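Local coordinates for hypothetical protein DR_0824 (Deinococcus radiodurans, PDB 2IMR) that deaminates aminodeoxyfutalosine to futalosine in menaquinone biosynthesis, acting as a zinc-dependent hydrolase that also accepts several other adenosine derivatives more weakly, at residues V241-T246 / L301-N306; T284-L289 / P309-R314; V322-R327 / F337-F342; P326-H331 / G352-A357. All coordinates share one frame; numbering follows the deposited sequence.

Interaction 1 of 4, residues V241-T246 / L301-N306; sequences VAEHPT and LVHMVN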
loop_
_atom_site.group_PDB
_atom_site.type_symbol
_atom_site.label_atom_id
_atom_site.label_comp_id
_atom_site.label_asym_id
_atom_site.label_seq_id
_atom_site.Cartn_x
_atom_site.Cartn_y
_atom_site.Cartn_z
ATOM N N VAL A 241 -4.014 7.406 -6.482
ATOM C CA VAL A 241 -3.887 8.730 -7.084
ATOM C C VAL A 241 -2.660 8.909 -7.968
ATOM O O VAL A 241 -1.554 8.515 -7.594
ATOM C CB VAL A 241 -3.860 9.822 -5.986
ATOM C CG1 VAL A 241 -3.789 11.211 -6.619
ATOM C CG2 VAL A 241 -5.098 9.697 -5.109
ATOM N N ALA A 242 -2.879 9.505 -9.140
ATOM C CA ALA A 242 -1.815 9.792 -10.104
ATOM C C ALA A 242 -0.929 8.592 -10.449
ATOM O O ALA A 242 0.296 8.719 -10.572
ATOM C CB ALA A 242 -0.950 10.949 -9.589
ATOM N N GLU A 243 -1.556 7.436 -10.639
ATOM C CA GLU A 243 -0.816 6.222 -10.959
ATOM C C GLU A 243 -0.120 6.268 -12.313
ATOM O O GLU A 243 1.078 6.015 -12.394
ATOM C CB GLU A 243 -1.740 5.000 -10.897
ATOM C CG GLU A 243 -1.027 3.691 -11.249
ATOM C CD GLU A 243 -1.917 2.479 -11.125
ATOM O OE1 GLU A 243 -3.155 2.642 -11.177
ATOM O OE2 GLU A 243 -1.382 1.356 -10.995
ATOM N N HIS A 244 -0.865 6.604 -13.369
ATOM C CA HIS A 244 -0.317 6.661 -14.725
ATOM C C HIS A 244 -0.193 8.117 -15.191
ATOM O O HIS A 244 -0.997 8.964 -14.812
ATOM C CB HIS A 244 -1.237 5.865 -15.665
ATOM C CG HIS A 244 -0.617 5.515 -16.982
ATOM N ND1 HIS A 244 -0.675 6.346 -18.080
ATOM C CD2 HIS A 244 0.082 4.423 -17.375
ATOM C CE1 HIS A 244 -0.039 5.780 -19.092
ATOM N NE2 HIS A 244 0.430 4.614 -18.689
ATOM N N PRO A 245 0.830 8.430 -16.007
ATOM C CA PRO A 245 0.979 9.814 -16.469
ATOM C C PRO A 245 -0.235 10.388 -17.196
ATOM O O PRO A 245 -0.476 11.595 -17.144
ATOM C CB PRO A 245 2.228 9.758 -17.356
ATOM C CG PRO A 245 2.279 8.330 -17.813
ATOM C CD PRO A 245 1.891 7.573 -16.564
ATOM N N THR A 246 -0.998 9.530 -17.867
ATOM C CA THR A 246 -2.176 9.984 -18.594
ATOM C C THR A 246 -3.279 10.501 -17.662
ATOM O O THR A 246 -4.219 11.162 -18.112
ATOM C CB THR A 246 -2.735 8.867 -19.506
ATOM O OG1 THR A 246 -2.865 7.651 -18.764
ATOM C CG2 THR A 246 -1.798 8.634 -20.689
ATOM N N LEU A 301 -2.616 7.889 0.300
ATOM C CA LEU A 301 -2.626 7.970 -1.154
ATOM C C LEU A 301 -1.724 6.902 -1.760
ATOM O O LEU A 301 -0.548 6.795 -1.410
ATOM C CB LEU A 301 -2.170 9.362 -1.596
ATOM C CG LEU A 301 -2.929 10.516 -0.923
ATOM C CD1 LEU A 301 -2.360 11.844 -1.406
ATOM C CD2 LEU A 301 -4.428 10.423 -1.233
ATOM N N VAL A 302 -2.285 6.126 -2.682
ATOM C CA VAL A 302 -1.553 5.035 -3.318
ATOM C C VAL A 302 -0.996 5.357 -4.706
ATOM O O VAL A 302 -1.649 6.025 -5.511
ATOM C CB VAL A 302 -2.451 3.788 -3.410
ATOM C CG1 VAL A 302 -1.654 2.601 -3.943
ATOM C CG2 VAL A 302 -3.036 3.484 -2.033
ATOM N N HIS A 303 0.222 4.869 -4.956
ATOM C CA HIS A 303 0.954 5.050 -6.205
ATOM C C HIS A 303 1.610 6.422 -6.237
ATOM O O HIS A 303 2.816 6.526 -6.027
ATOM C CB HIS A 303 0.035 4.824 -7.414
ATOM C CG HIS A 303 -0.467 3.413 -7.516
ATOM N ND1 HIS A 303 0.379 2.323 -7.490
ATOM C CD2 HIS A 303 -1.721 2.913 -7.609
ATOM C CE1 HIS A 303 -0.333 1.212 -7.559
ATOM N NE2 HIS A 303 -1.611 1.541 -7.631
ATOM N N MET A 304 0.831 7.466 -6.505
ATOM C CA MET A 304 1.364 8.825 -6.489
ATOM C C MET A 304 2.651 8.970 -7.287
ATOM O O MET A 304 3.621 9.580 -6.821
ATOM C CB MET A 304 1.628 9.233 -5.042
ATOM C CG MET A 304 0.377 9.338 -4.195
ATOM S SD MET A 304 -0.556 10.788 -4.688
ATOM C CE MET A 304 0.387 12.079 -3.813
ATOM N N VAL A 305 2.657 8.426 -8.494
ATOM C CA VAL A 305 3.838 8.473 -9.339
ATOM C C VAL A 305 3.952 9.763 -10.134
ATOM O O VAL A 305 5.019 10.368 -10.218
ATOM C CB VAL A 305 3.843 7.275 -10.322
ATOM C CG1 VAL A 305 4.964 7.424 -11.347
ATOM C CG2 VAL A 305 4.015 5.980 -9.541
ATOM N N ASN A 306 2.841 10.198 -10.704
ATOM C CA ASN A 306 2.858 11.390 -11.527
ATOM C C ASN A 306 2.324 12.620 -10.809
ATOM O O ASN A 306 1.189 13.041 -11.013
ATOM C CB ASN A 306 2.093 11.073 -12.805
ATOM C CG ASN A 306 2.721 9.908 -13.560
ATOM O OD1 ASN A 306 3.682 10.090 -14.305
ATOM N ND2 ASN A 306 2.205 8.699 -13.335
#

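Interaction 2 of 4, residues T284-L289 / P309-R314; sequences TPVRYL and PDDIAR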
loop_
_atom_site.group_PDB
_atom_site.type_symbol
_atom_site.label_atom_id
_atom_site.label_comp_id
_atom_site.label_asym_id
_atom_site.label_seq_id
_atom_site.Cartn_x
_atom_site.Cartn_y
_atom_site.Cartn_z
ATOM N N THR A 284 -4.120 19.330 -11.022
ATOM C CA THR A 284 -3.553 17.989 -10.918
ATOM C C THR A 284 -4.520 17.214 -10.038
ATOM O O THR A 284 -5.275 17.802 -9.256
ATOM C CB THR A 284 -2.183 17.954 -10.213
ATOM O OG1 THR A 284 -2.377 18.132 -8.807
ATOM C CG2 THR A 284 -1.259 19.039 -10.757
ATOM N N PRO A 285 -4.513 15.880 -10.143
ATOM C CA PRO A 285 -5.438 15.133 -9.292
ATOM C C PRO A 285 -5.218 15.418 -7.804
ATOM O O PRO A 285 -6.162 15.402 -7.017
ATOM C CB PRO A 285 -5.159 13.672 -9.668
ATOM C CG PRO A 285 -3.734 13.709 -10.185
ATOM C CD PRO A 285 -3.716 14.982 -10.991
ATOM N N VAL A 286 -3.974 15.680 -7.416
ATOM C CA VAL A 286 -3.686 15.962 -6.014
ATOM C C VAL A 286 -4.252 17.320 -5.600
ATOM O O VAL A 286 -4.867 17.448 -4.537
ATOM C CB VAL A 286 -2.168 15.922 -5.740
ATOM C CG1 VAL A 286 -1.895 16.208 -4.269
ATOM C CG2 VAL A 286 -1.615 14.540 -6.122
ATOM N N ARG A 287 -4.049 18.333 -6.433
ATOM C CA ARG A 287 -4.572 19.660 -6.119
ATOM C C ARG A 287 -6.094 19.569 -6.060
ATOM O O ARG A 287 -6.731 20.167 -5.199
ATOM C CB ARG A 287 -4.150 20.677 -7.175
ATOM C CG ARG A 287 -4.561 22.093 -6.820
ATOM C CD ARG A 287 -4.278 23.077 -7.940
ATOM N NE ARG A 287 -4.998 24.323 -7.700
ATOM C CZ ARG A 287 -5.472 25.115 -8.654
ATOM N NH1 ARG A 287 -5.301 24.802 -9.931
ATOM N NH2 ARG A 287 -6.144 26.213 -8.328
ATOM N N TYR A 288 -6.670 18.809 -6.984
ATOM C CA TYR A 288 -8.111 18.604 -7.015
ATOM C C TYR A 288 -8.615 18.098 -5.661
ATOM O O TYR A 288 -9.533 18.672 -5.077
ATOM C CB TYR A 288 -8.468 17.594 -8.110
ATOM C CG TYR A 288 -9.816 16.934 -7.929
ATOM C CD1 TYR A 288 -10.989 17.689 -7.915
ATOM C CD2 TYR A 288 -9.916 15.547 -7.767
ATOM C CE1 TYR A 288 -12.232 17.083 -7.741
ATOM C CE2 TYR A 288 -11.149 14.931 -7.593
ATOM C CZ TYR A 288 -12.304 15.705 -7.580
ATOM O OH TYR A 288 -13.527 15.102 -7.407
ATOM N N LEU A 289 -8.018 17.018 -5.160
ATOM C CA LEU A 289 -8.432 16.453 -3.874
ATOM C C LEU A 289 -8.191 17.407 -2.713
ATOM O O LEU A 289 -8.986 17.484 -1.778
ATOM C CB LEU A 289 -7.686 15.147 -3.597
ATOM C CG LEU A 289 -8.026 13.964 -4.501
ATOM C CD1 LEU A 289 -7.108 12.782 -4.169
ATOM C CD2 LEU A 289 -9.489 13.591 -4.306
ATOM N N PRO A 309 6.035 19.074 -7.717
ATOM C CA PRO A 309 6.605 19.471 -6.431
ATOM C C PRO A 309 5.514 20.059 -5.547
ATOM O O PRO A 309 5.469 19.806 -4.349
ATOM C CB PRO A 309 7.660 20.495 -6.829
ATOM C CG PRO A 309 8.159 19.940 -8.132
ATOM C CD PRO A 309 6.862 19.560 -8.835
ATOM N N ASP A 310 4.628 20.847 -6.147
ATOM C CA ASP A 310 3.539 21.442 -5.385
ATOM C C ASP A 310 2.618 20.353 -4.834
ATOM O O ASP A 310 2.133 20.461 -3.713
ATOM C CB ASP A 310 2.735 22.408 -6.254
ATOM C CG ASP A 310 1.700 23.171 -5.454
ATOM O OD1 ASP A 310 2.092 24.003 -4.604
ATOM O OD2 ASP A 310 0.491 22.935 -5.663
ATOM N N ASP A 311 2.367 19.306 -5.619
ATOM C CA ASP A 311 1.513 18.221 -5.132
ATOM C C ASP A 311 2.146 17.640 -3.867
ATOM O O ASP A 311 1.469 17.419 -2.870
ATOM C CB ASP A 311 1.368 17.091 -6.166
ATOM C CG ASP A 311 0.576 17.500 -7.398
ATOM O OD1 ASP A 311 -0.281 18.410 -7.307
ATOM O OD2 ASP A 311 0.803 16.886 -8.463
ATOM N N ILE A 312 3.452 17.392 -3.917
ATOM C CA ILE A 312 4.161 16.830 -2.772
ATOM C C ILE A 312 4.022 17.724 -1.541
ATOM O O ILE A 312 3.811 17.233 -0.436
ATOM C CB ILE A 312 5.655 16.603 -3.113
ATOM C CG1 ILE A 312 5.763 15.527 -4.198
ATOM C CG2 ILE A 312 6.429 16.167 -1.865
ATOM C CD1 ILE A 312 7.147 15.353 -4.777
ATOM N N ALA A 313 4.114 19.037 -1.740
ATOM C CA ALA A 313 3.977 19.986 -0.639
ATOM C C ALA A 313 2.577 19.900 -0.031
ATOM O O ALA A 313 2.416 19.958 1.190
ATOM C CB ALA A 313 4.255 21.409 -1.134
ATOM N N ARG A 314 1.561 19.747 -0.879
ATOM C CA ARG A 314 0.185 19.645 -0.395
ATOM C C ARG A 314 -0.007 18.374 0.434
ATOM O O ARG A 314 -0.689 18.384 1.460
ATOM C CB ARG A 314 -0.800 19.651 -1.575
ATOM C CG ARG A 314 -0.838 20.957 -2.358
ATOM C CD ARG A 314 -1.746 20.844 -3.580
ATOM N NE ARG A 314 -1.846 22.099 -4.328
ATOM C CZ ARG A 314 -2.640 23.117 -3.999
ATOM N NH1 ARG A 314 -3.416 23.046 -2.928
ATOM N NH2 ARG A 314 -2.659 24.208 -4.749
#

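Interaction 3 of 4, residues V322-R327 / F337-F342; sequences VVTCPR and FDWPAF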
loop_
_atom_site.group_PDB
_atom_site.type_symbol
_atom_site.label_atom_id
_atom_site.label_comp_id
_atom_site.label_asym_id
_atom_site.label_seq_id
_atom_site.Cartn_x
_atom_site.Cartn_y
_atom_site.Cartn_z
ATOM N N VAL A 322 1.714 7.752 2.126
ATOM C CA VAL A 322 1.594 7.254 0.761
ATOM C C VAL A 322 2.125 5.832 0.659
ATOM O O VAL A 322 3.053 5.454 1.376
ATOM C CB VAL A 322 2.376 8.143 -0.243
ATOM C CG1 VAL A 322 1.811 9.555 -0.237
ATOM C CG2 VAL A 322 3.856 8.158 0.104
ATOM N N VAL A 323 1.525 5.036 -0.221
ATOM C CA VAL A 323 1.987 3.668 -0.418
ATOM C C VAL A 323 2.495 3.533 -1.845
ATOM O O VAL A 323 1.799 3.893 -2.793
ATOM C CB VAL A 323 0.861 2.632 -0.199
ATOM C CG1 VAL A 323 1.418 1.217 -0.390
ATOM C CG2 VAL A 323 0.273 2.782 1.193
ATOM N N THR A 324 3.717 3.035 -2.004
ATOM C CA THR A 324 4.271 2.852 -3.337
ATOM C C THR A 324 4.349 1.347 -3.614
ATOM O O THR A 324 4.617 0.565 -2.704
ATOM C CB THR A 324 5.672 3.521 -3.456
ATOM O OG1 THR A 324 6.205 3.322 -4.773
ATOM C CG2 THR A 324 6.636 2.948 -2.433
ATOM N N CYS A 325 4.074 0.956 -4.862
ATOM C CA CYS A 325 4.107 -0.443 -5.302
ATOM C C CYS A 325 5.085 -0.483 -6.482
ATOM O O CYS A 325 4.689 -0.402 -7.645
ATOM C CB CYS A 325 2.705 -0.892 -5.755
ATOM S SG CYS A 325 1.382 -0.684 -4.508
ATOM N N PRO A 326 6.388 -0.606 -6.188
ATOM C CA PRO A 326 7.468 -0.644 -7.182
ATOM C C PRO A 326 7.272 -1.514 -8.421
ATOM O O PRO A 326 7.200 -1.004 -9.537
ATOM C CB PRO A 326 8.677 -1.070 -6.355
ATOM C CG PRO A 326 8.387 -0.476 -5.025
ATOM C CD PRO A 326 6.931 -0.818 -4.838
ATOM N N ARG A 327 7.200 -2.825 -8.239
ATOM C CA ARG A 327 7.046 -3.701 -9.389
ATOM C C ARG A 327 5.808 -3.396 -10.215
ATOM O O ARG A 327 5.873 -3.352 -11.443
ATOM C CB ARG A 327 7.051 -5.160 -8.937
ATOM C CG ARG A 327 8.414 -5.585 -8.421
ATOM C CD ARG A 327 8.415 -7.039 -7.985
ATOM N NE ARG A 327 7.498 -7.268 -6.875
ATOM C CZ ARG A 327 7.331 -8.446 -6.283
ATOM N NH1 ARG A 327 8.022 -9.505 -6.697
ATOM N NH2 ARG A 327 6.474 -8.565 -5.279
ATOM N N PHE A 337 7.897 6.204 -8.923
ATOM C CA PHE A 337 7.569 6.982 -7.726
ATOM C C PHE A 337 8.841 7.702 -7.279
ATOM O O PHE A 337 9.890 7.079 -7.142
ATOM C CB PHE A 337 7.093 6.029 -6.621
ATOM C CG PHE A 337 6.890 6.679 -5.279
ATOM C CD1 PHE A 337 5.849 7.580 -5.071
ATOM C CD2 PHE A 337 7.721 6.354 -4.205
ATOM C CE1 PHE A 337 5.633 8.143 -3.819
ATOM C CE2 PHE A 337 7.514 6.911 -2.948
ATOM C CZ PHE A 337 6.465 7.810 -2.751
ATOM N N ASP A 338 8.748 9.007 -7.048
ATOM C CA ASP A 338 9.918 9.773 -6.621
ATOM C C ASP A 338 10.090 9.656 -5.110
ATOM O O ASP A 338 9.776 10.580 -4.366
ATOM C CB ASP A 338 9.758 11.248 -7.009
ATOM C CG ASP A 338 11.078 11.998 -6.991
ATOM O OD1 ASP A 338 12.002 11.549 -6.283
ATOM O OD2 ASP A 338 11.187 13.034 -7.676
ATOM N N TRP A 339 10.589 8.514 -4.649
ATOM C CA TRP A 339 10.758 8.315 -3.218
ATOM C C TRP A 339 11.662 9.378 -2.589
ATOM O O TRP A 339 11.324 9.955 -1.555
ATOM C CB TRP A 339 11.324 6.919 -2.931
ATOM C CG TRP A 339 11.108 6.459 -1.515
ATOM C CD1 TRP A 339 11.206 7.212 -0.378
ATOM C CD2 TRP A 339 10.809 5.125 -1.086
ATOM N NE1 TRP A 339 10.991 6.430 0.731
ATOM C CE2 TRP A 339 10.746 5.145 0.325
ATOM C CE3 TRP A 339 10.593 3.915 -1.758
ATOM C CZ2 TRP A 339 10.473 3.998 1.078
ATOM C CZ3 TRP A 339 10.324 2.773 -1.012
ATOM C CH2 TRP A 339 10.266 2.824 0.394
ATOM N N PRO A 340 12.825 9.652 -3.198
ATOM C CA PRO A 340 13.676 10.674 -2.575
ATOM C C PRO A 340 12.987 12.022 -2.352
ATOM O O PRO A 340 13.215 12.677 -1.330
ATOM C CB PRO A 340 14.886 10.759 -3.512
ATOM C CG PRO A 340 14.421 10.123 -4.792
ATOM C CD PRO A 340 13.494 9.031 -4.351
ATOM N N ALA A 341 12.135 12.427 -3.291
ATOM C CA ALA A 341 11.418 13.695 -3.170
ATOM C C ALA A 341 10.421 13.641 -2.011
ATOM O O ALA A 341 10.298 14.592 -1.240
ATOM C CB ALA A 341 10.697 14.016 -4.476
ATOM N N PHE A 342 9.708 12.524 -1.889
ATOM C CA PHE A 342 8.736 12.363 -0.815
ATOM C C PHE A 342 9.433 12.269 0.542
ATOM O O PHE A 342 8.957 12.822 1.537
ATOM C CB PHE A 342 7.881 11.117 -1.061
ATOM C CG PHE A 342 6.707 11.357 -1.977
ATOM C CD1 PHE A 342 5.460 11.690 -1.455
ATOM C CD2 PHE A 342 6.851 11.265 -3.357
ATOM C CE1 PHE A 342 4.366 11.930 -2.300
ATOM C CE2 PHE A 342 5.767 11.502 -4.211
ATOM C CZ PHE A 342 4.523 11.834 -3.679
#

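Interaction 4 of 4, residues P326-H331 / G352-A357; sequences PRSNHH and GTDSVA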
loop_
_atom_site.group_PDB
_atom_site.type_symbol
_atom_site.label_atom_id
_atom_site.label_comp_id
_atom_site.label_asym_id
_atom_site.label_seq_id
_atom_site.Cartn_x
_atom_site.Cartn_y
_atom_site.Cartn_z
ATOM N N PRO A 326 6.388 -0.606 -6.188
ATOM C CA PRO A 326 7.468 -0.644 -7.182
ATOM C C PRO A 326 7.272 -1.514 -8.421
ATOM O O PRO A 326 7.200 -1.004 -9.537
ATOM C CB PRO A 326 8.677 -1.070 -6.355
ATOM C CG PRO A 326 8.387 -0.476 -5.025
ATOM C CD PRO A 326 6.931 -0.818 -4.838
ATOM N N ARG A 327 7.200 -2.825 -8.239
ATOM C CA ARG A 327 7.046 -3.701 -9.389
ATOM C C ARG A 327 5.808 -3.396 -10.215
ATOM O O ARG A 327 5.873 -3.352 -11.443
ATOM C CB ARG A 327 7.051 -5.160 -8.937
ATOM C CG ARG A 327 8.414 -5.585 -8.421
ATOM C CD ARG A 327 8.415 -7.039 -7.985
ATOM N NE ARG A 327 7.498 -7.268 -6.875
ATOM C CZ ARG A 327 7.331 -8.446 -6.283
ATOM N NH1 ARG A 327 8.022 -9.505 -6.697
ATOM N NH2 ARG A 327 6.474 -8.565 -5.279
ATOM N N SER A 328 4.682 -3.178 -9.543
ATOM C CA SER A 328 3.448 -2.871 -10.247
ATOM C C SER A 328 3.615 -1.655 -11.158
ATOM O O SER A 328 3.201 -1.686 -12.317
ATOM C CB SER A 328 2.313 -2.610 -9.251
ATOM O OG SER A 328 1.111 -2.299 -9.936
ATOM N N ASN A 329 4.220 -0.586 -10.643
ATOM C CA ASN A 329 4.410 0.619 -11.452
ATOM C C ASN A 329 5.257 0.329 -12.679
ATOM O O ASN A 329 5.011 0.868 -13.760
ATOM C CB ASN A 329 5.087 1.729 -10.648
ATOM C CG ASN A 329 4.229 2.241 -9.509
ATOM O OD1 ASN A 329 3.015 2.022 -9.469
ATOM N ND2 ASN A 329 4.854 2.945 -8.586
ATOM N N HIS A 330 6.261 -0.521 -12.511
ATOM C CA HIS A 330 7.133 -0.865 -13.617
ATOM C C HIS A 330 6.388 -1.651 -14.697
ATOM O O HIS A 330 6.444 -1.305 -15.878
ATOM C CB HIS A 330 8.333 -1.674 -13.116
ATOM C CG HIS A 330 9.167 -2.246 -14.218
ATOM N ND1 HIS A 330 9.843 -1.456 -15.123
ATOM C CD2 HIS A 330 9.379 -3.527 -14.602
ATOM C CE1 HIS A 330 10.433 -2.228 -16.020
ATOM N NE2 HIS A 330 10.166 -3.489 -15.726
ATOM N N HIS A 331 5.683 -2.704 -14.295
ATOM C CA HIS A 331 4.954 -3.519 -15.261
ATOM C C HIS A 331 3.818 -2.783 -15.963
ATOM O O HIS A 331 3.472 -3.108 -17.099
ATOM C CB HIS A 331 4.428 -4.790 -14.596
ATOM C CG HIS A 331 5.512 -5.721 -14.154
ATOM N ND1 HIS A 331 6.468 -6.206 -15.021
ATOM C CD2 HIS A 331 5.812 -6.229 -12.937
ATOM C CE1 HIS A 331 7.313 -6.973 -14.356
ATOM N NE2 HIS A 331 6.937 -7.004 -13.089
ATOM N N GLY A 352 3.821 -1.632 -0.842
ATOM C CA GLY A 352 2.773 -2.578 -1.185
ATOM C C GLY A 352 3.216 -3.295 -2.450
ATOM O O GLY A 352 4.156 -2.855 -3.106
ATOM N N THR A 353 2.556 -4.397 -2.795
ATOM C CA THR A 353 2.900 -5.144 -3.998
ATOM C C THR A 353 1.809 -4.944 -5.040
ATOM O O THR A 353 1.997 -5.253 -6.216
ATOM C CB THR A 353 2.968 -6.665 -3.722
ATOM O OG1 THR A 353 1.681 -7.115 -3.274
ATOM C CG2 THR A 353 4.009 -6.985 -2.655
ATOM N N ASP A 354 0.671 -4.415 -4.592
ATOM C CA ASP A 354 -0.496 -4.234 -5.451
ATOM C C ASP A 354 -0.959 -5.679 -5.690
ATOM O O ASP A 354 -0.378 -6.604 -5.128
ATOM C CB ASP A 354 -0.110 -3.565 -6.772
ATOM C CG ASP A 354 -1.236 -2.743 -7.356
ATOM O OD1 ASP A 354 -2.379 -2.875 -6.882
ATOM O OD2 ASP A 354 -0.978 -1.970 -8.299
ATOM N N SER A 355 -2.000 -5.892 -6.488
ATOM C CA SER A 355 -2.458 -7.264 -6.745
ATOM C C SER A 355 -1.373 -7.997 -7.536
ATOM O O SER A 355 -0.502 -7.362 -8.133
ATOM C CB SER A 355 -3.755 -7.257 -7.554
ATOM O OG SER A 355 -3.482 -7.196 -8.941
ATOM N N VAL A 356 -1.422 -9.328 -7.555
ATOM C CA VAL A 356 -0.412 -10.092 -8.283
ATOM C C VAL A 356 -0.523 -9.941 -9.798
ATOM O O VAL A 356 0.382 -10.339 -10.537
ATOM C CB VAL A 356 -0.478 -11.595 -7.937
ATOM C CG1 VAL A 356 -0.122 -11.805 -6.475
ATOM C CG2 VAL A 356 -1.865 -12.138 -8.240
ATOM N N ALA A 357 -1.629 -9.376 -10.269
ATOM C CA ALA A 357 -1.798 -9.185 -11.704
ATOM C C ALA A 357 -0.675 -8.298 -12.240
ATOM O O ALA A 357 -0.160 -8.532 -13.334
ATOM C CB ALA A 357 -3.150 -8.553 -12.003
HETATM O O HOH W 1 4.257 -3.950 -6.814
#

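Interaction 1 of 4, residues V241-T246 / L301-N306
V241 pairs with H303 where two parallel strands end: V241 N gives a nearly straight bond (172°) to V302 O at 2.9 Å, and V241 O takes M304 N at 2.8 Å. A242 O takes bonds from the turn after strand 300-303: N306 N donates to A242 O at 2.9 Å, and weaker bonds reach the same oxygen from V305 N and from N306 ND2. N306 ND2 has a further acceptor in C334 O. Valine suits the strand end, where V241 CB packs on M304 SD at 3.7 Å. E243 lies along H303, its CG anti to the backbone N (chi1 179°) and its chain extended, which carries the carboxylate over one ring face with the planes 8° apart. E243 OE1 bonds to Y114 OH, while H303 ND1 meets N329 OD1 in a weak bond; V302 CG1 covers the opposite ring face. With an alanine in place of H303, the E243 carboxylate would probably lose the flat surface it rests on and be freer to turn. The C-terminal ends of the parallel strands form the active-site mouth of the amidohydrolase TIM barrel: E243 is, by similarity, the proton donor, and the H303 side chain lies about 4 Å from the zinc at nearest atoms.

Interaction 2 of 4, residues T284-L289 / P309-R314
T284 meets D311 through the one hydrogen bond that joins these two helix starts: T284 OG1 donates to D311 OD1 at 2.6 Å, on the syn side and 30° out of the carboxylate plane. The same hydroxyl accepts from R287 N at 2.9 Å, making T284 the N-cap of its helix. Threonine fits because a hydroxyl can do both jobs at once, and D311 has a second oxygen left for T308 N. Van der Waals contact comes from V286, whose CB lies 3.5 Å from D311 OD1 while both methyls touch the aspartate stem, an apolar neighbour for a buried acid. Among the charged groups, CG of the extended R287 chain lies over one face of the R314 guanidinium, 3.5 Å from R314 NH2. Acids surround the pair: R314 NE forms a salt bridge with D310 OD2 at 2.8 Å and R314 NH1 another with D290, while R287 is held by E291 and D282. The axes of the short helical segments approach to 9.3 Å at 35°, so the helices run roughly alongside in the barrel's outer layer. P285 leans on helix 245-253, V286 faces strand 238-241 inward, and I312 reaches helix 339-344.

Interaction 3 of 4, residues V322-R327 / F337-F342
T324 stands over the ring of F337, its CB 3.9 Å from the ring centroid and 24° off the normal. With T324 OG1 anti to the backbone N (chi1 180°), the hydroxyl oxygen comes to 3.4 Å from F337 CB, and the methyl CG2 meets the six-membered ring of W339, 4.0 Å from CZ3. A small branched residue suits this spot: its CB and hydroxyl serve F337 while the methyl bridges to W339. V322, two residues back on the same side of the strand, fills the space beyond: CG2 reaches F337 CZ at 3.9 Å and CG1 reaches F342 CE1 at 4.1 Å. In the next shell, F337 sets its CE1 over one face of F342, while D338, the centre of an inverse gamma turn, caps the helix by accepting A341 N on OD1 at 3.1 Å, from above the carboxylate plane. The chain is tied down at F337 O by Y375 OH, and W339 is packed against helix 380-395. A serine in place of F337 would be likely to open a gap between T324, V322 and F342, leaving T324 without the ring beneath its CB. Here aromatic side chains from the start of helix 339-344 and the loop before it cover the outward face of strand 322-324, the strand-to-helix packing characteristic of a TIM barrel.

Interaction 4 of 4, residues P326-H331 / G352-A357
S328 donates from OG to D354 OD2 at 2.7 Å, tying the short helix 326-331 to the loop after strand 349-351, the place of the zinc-binding aspartate in the amidohydrolase TIM barrel. D354 OD2 is met on its anti side, 20° out of the carboxylate plane. S328 OG lies opposite its own backbone N (chi1 180°), which brings the hydroxyl within bonding distance of the acid, and S328 CB rests 3.6 Å from D354 CB, an approach that suits small serine. D354 binds the zinc, and S328, also hydrogen-bonded to S358 OG, is a second-shell residue that probably limits the carboxylate's rotation. D354 OD1 accepts a weak bond from S355 N. T353, just before D354, works on two sides. Its OG1 donates to D354 O at 2.8 Å, in the carbonyl plane and on a lone pair, and is also bonded to N97 ND2, bonds that probably steady the backbone at the metal ligand. Its methyl CG2 lies in plane at the edge of the R327 guanidinium, whose charge is met by E367 and E366. Between the backbones one water completes the join, accepting from S328 N at 2.9 Å and donating to T353 O at 2.7 Å.

In the fold
All four contacts are buried in the amidohydrolase barrel, but at different depths. Interactions 1, 3 and 4 are centred 10 to 13 Å from the middle of the chain; interaction 2, about 19 Å out, lies nearest the outside, where a single side-chain hydrogen bond is surrounded by partly exposed arginines and their salt bridges to neighbouring residues. Interactions 1 and 3 meet in one parallel sheet, H303 N lying 2.8 Å from V323 O; interaction 1 is mainly backbone bonding at the catalytic end, whereas interaction 3 has no hydrogen bond across it. Interactions 3 and 4 share P326 and R327, which open the helix after strand 322-324. Interactions 1 and 4 converge at the metal, and interaction 2 backs interaction 1 through V286 and L289.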